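Local coordinates for DinB-like Protein (Bacillus cereus ATCC 10987, PDB 3DI5) that binds a divalent metal ion, here nickel, and belongs to the DinB family, its precise activity being unknown, at residues I50-P55 with G84-V88. Numbering follows the deposited sequence.
Sequences IVTAIP and GYRKV
V51 and Y85 mark the nearest backbone approach, CA to CA 5.0 Å, of two helical segments, 50-55 and 84-88, that run in the same direction at 19° with their axes 9.2 Å apart. At G84, which has no side chain, V51 CG1 packs against the backbone itself, 3.8 Å from G84 C and equally near Y85 N. The other methyl, V51 CG2, meets Y85 CB and lies at the edge of the tyrosine ring, near its plane. The Y85 ring lies alongside 50-55 because chi1, -171°, places CG opposite the backbone N, and two isoleucines one turn apart hold the same ring corner. I50 CG2 comes within 3.7 Å of Y85 CE1 and I54 CD1 within 3.8 Å of that same atom, both at an oblique approach to the ring. I54 CD1 also touches V88 CG1 at 3.8 Å, the two side chains lying antiparallel as they pass, and so bridges successive turns of the second helix. V88 spreads its methyls: CG1 faces I54 and V51, while CG2 rests 4.0 Å from P55 CD, in the ring of the proline at the helix kink. Beyond this layer, I50 packs on Q129, H132 and M136 of helix 118-142, and F65 adjoins both I54 and V88. No hydrogen bond joins the two segments; the contact is almost wholly apolar, with methyl groups also touching backbone, within the core of the DinB helical bundle. The buried tyrosine's hydroxyl is satisfied by Q129 OE1, which ties the ring to helix 118-142. That helix supplies H128 and H132 to the nickel site and H49 directly precedes I50, so I50 links this apolar layer to the surroundings of the metal and may help to position H132.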
ATOM      1  N   ILE A  50      -0.914   1.752  -5.104  1.00 36.74           N
ATOM      2  CA  ILE A  50      -0.893   1.400  -3.661  1.00 36.60           C
ATOM      3  C   ILE A  50      -0.732  -0.093  -3.455  1.00 36.58           C
ATOM      4  O   ILE A  50       0.052  -0.572  -2.610  1.00 37.69           O
ATOM      5  CB  ILE A  50      -2.210   1.878  -2.985  1.00 36.62           C
ATOM      6  CG1 ILE A  50      -2.155   3.386  -2.796  1.00 35.34           C
ATOM      7  CG2 ILE A  50      -2.461   1.199  -1.582  1.00 36.42           C
ATOM      8  CD1 ILE A  50      -3.512   4.032  -2.663  1.00 34.26           C
ATOM      9  N   VAL A  51      -1.472  -0.838  -4.240  1.00 36.48           N
ATOM     10  CA  VAL A  51      -1.390  -2.266  -4.168  1.00 35.50           C
ATOM     11  C   VAL A  51       0.025  -2.747  -4.499  1.00 35.98           C
ATOM     12  O   VAL A  51       0.636  -3.504  -3.723  1.00 34.52           O
ATOM     13  CB  VAL A  51      -2.441  -2.897  -5.074  1.00 36.20           C
ATOM     14  CG1 VAL A  51      -2.336  -4.407  -5.008  1.00 33.19           C
ATOM     15  CG2 VAL A  51      -3.878  -2.424  -4.657  1.00 33.82           C
ATOM     16  N   THR A  52       0.556  -2.270  -5.628  1.00 37.01           N
ATOM     17  CA  THR A  52       1.833  -2.730  -6.145  1.00 37.55           C
ATOM     18  C   THR A  52       3.000  -2.208  -5.341  1.00 38.58           C
ATOM     19  O   THR A  52       4.062  -2.855  -5.315  1.00 38.83           O
ATOM     20  CB  THR A  52       2.057  -2.348  -7.641  1.00 38.09           C
ATOM     21  OG1 THR A  52       2.076  -0.917  -7.791  1.00 37.78           O
ATOM     22  CG2 THR A  52       0.990  -2.895  -8.487  1.00 35.80           C
ATOM     23  N   ALA A  53       2.808  -1.057  -4.679  1.00 39.48           N
ATOM     24  CA  ALA A  53       3.825  -0.454  -3.835  1.00 39.44           C
ATOM     25  C   ALA A  53       4.292  -1.338  -2.683  1.00 40.87           C
ATOM     26  O   ALA A  53       5.417  -1.156  -2.211  1.00 39.51           O
ATOM     27  CB  ALA A  53       3.362   0.937  -3.308  1.00 40.12           C
ATOM     28  N   ILE A  54       3.493  -2.352  -2.281  1.00 41.91           N
ATOM     29  CA  ILE A  54       3.869  -3.172  -1.119  1.00 42.87           C
ATOM     30  C   ILE A  54       5.113  -4.028  -1.450  1.00 43.37           C
ATOM     31  O   ILE A  54       6.150  -3.880  -0.782  1.00 42.52           O
ATOM     32  CB  ILE A  54       2.671  -3.998  -0.531  1.00 43.00           C
ATOM     33  CG1 ILE A  54       1.691  -3.062   0.183  1.00 44.60           C
ATOM     34  CG2 ILE A  54       3.142  -5.025   0.468  1.00 43.32           C
ATOM     35  CD1 ILE A  54       0.277  -3.648   0.382  1.00 42.31           C
ATOM     36  N   PRO A  55       5.026  -4.917  -2.467  1.00 43.64           N
ATOM     37  CA  PRO A  55       6.245  -5.600  -2.911  1.00 43.62           C
ATOM     38  C   PRO A  55       7.382  -4.715  -3.453  1.00 44.27           C
ATOM     39  O   PRO A  55       8.527  -5.130  -3.352  1.00 44.52           O
ATOM     40  CB  PRO A  55       5.747  -6.593  -3.973  1.00 44.47           C
ATOM     41  CG  PRO A  55       4.377  -6.120  -4.362  1.00 43.73           C
ATOM     42  CD  PRO A  55       3.826  -5.383  -3.188  1.00 43.31           C
ATOM     43  N   GLY A  84      -6.814  -7.762  -4.721  1.00 40.13           N
ATOM     44  CA  GLY A  84      -5.356  -7.626  -4.798  1.00 40.53           C
ATOM     45  C   GLY A  84      -4.709  -7.037  -3.560  1.00 40.91           C
ATOM     46  O   GLY A  84      -3.758  -7.606  -3.042  1.00 41.21           O
ATOM     47  N   TYR A  85      -5.206  -5.900  -3.086  1.00 41.63           N
ATOM     48  CA  TYR A  85      -4.685  -5.301  -1.851  1.00 41.56           C
ATOM     49  C   TYR A  85      -4.824  -6.266  -0.659  1.00 42.71           C
ATOM     50  O   TYR A  85      -3.887  -6.430   0.106  1.00 42.92           O
ATOM     51  CB  TYR A  85      -5.410  -4.009  -1.524  1.00 41.30           C
ATOM     52  CG  TYR A  85      -4.776  -3.240  -0.382  1.00 40.64           C
ATOM     53  CD1 TYR A  85      -3.611  -2.522  -0.567  1.00 41.04           C
ATOM     54  CD2 TYR A  85      -5.334  -3.258   0.884  1.00 40.97           C
ATOM     55  CE1 TYR A  85      -3.035  -1.813   0.469  1.00 40.97           C
ATOM     56  CE2 TYR A  85      -4.760  -2.586   1.925  1.00 39.98           C
ATOM     57  CZ  TYR A  85      -3.616  -1.859   1.719  1.00 40.99           C
ATOM     58  OH  TYR A  85      -3.061  -1.171   2.762  1.00 40.71           O
ATOM     59  N   ARG A  86      -5.987  -6.895  -0.514  1.00 43.13           N
ATOM     60  CA  ARG A  86      -6.231  -7.802   0.601  1.00 44.43           C
ATOM     61  C   ARG A  86      -5.224  -8.943   0.560  1.00 44.49           C
ATOM     62  O   ARG A  86      -4.589  -9.253   1.568  1.00 45.40           O
ATOM     63  CB  ARG A  86      -7.657  -8.364   0.557  1.00 44.20           C
ATOM     64  CG  ARG A  86      -7.970  -9.337   1.694  1.00 45.42           C
ATOM     65  CD  ARG A  86      -9.425  -9.773   1.739  1.00 46.23           C
ATOM     66  NE  ARG A  86     -10.315  -8.629   1.936  1.00 47.92           N
ATOM     67  CZ  ARG A  86     -11.106  -8.092   1.005  1.00 49.12           C
ATOM     68  NH1 ARG A  86     -11.178  -8.600  -0.230  1.00 49.26           N
ATOM     69  NH2 ARG A  86     -11.853  -7.033   1.324  1.00 49.86           N
ATOM     70  N   LYS A  87      -5.085  -9.535  -0.625  1.00 44.41           N
ATOM     71  CA  LYS A  87      -4.225 -10.700  -0.881  1.00 44.22           C
ATOM     72  C   LYS A  87      -2.767 -10.423  -0.539  1.00 44.21           C
ATOM     73  O   LYS A  87      -2.140 -11.193   0.206  1.00 44.20           O
ATOM     74  CB  LYS A  87      -4.316 -11.080  -2.367  1.00 44.43           C
ATOM     75  CG  LYS A  87      -4.342 -12.551  -2.675  1.00 44.56           C
ATOM     76  CD  LYS A  87      -4.729 -12.772  -4.141  1.00 44.07           C
ATOM     77  N   VAL A  88      -2.232  -9.333  -1.086  1.00 43.34           N
ATOM     78  CA  VAL A  88      -0.814  -9.033  -0.943  1.00 43.89           C
ATOM     79  C   VAL A  88      -0.463  -8.521   0.459  1.00 43.64           C
ATOM     80  O   VAL A  88       0.628  -8.786   0.959  1.00 43.37           O
ATOM     81  CB  VAL A  88      -0.296  -8.052  -2.031  1.00 43.25           C
ATOM     82  CG1 VAL A  88      -0.738  -6.622  -1.760  1.00 44.08           C
ATOM     83  CG2 VAL A  88       1.201  -8.144  -2.108  1.00 44.87           C
TER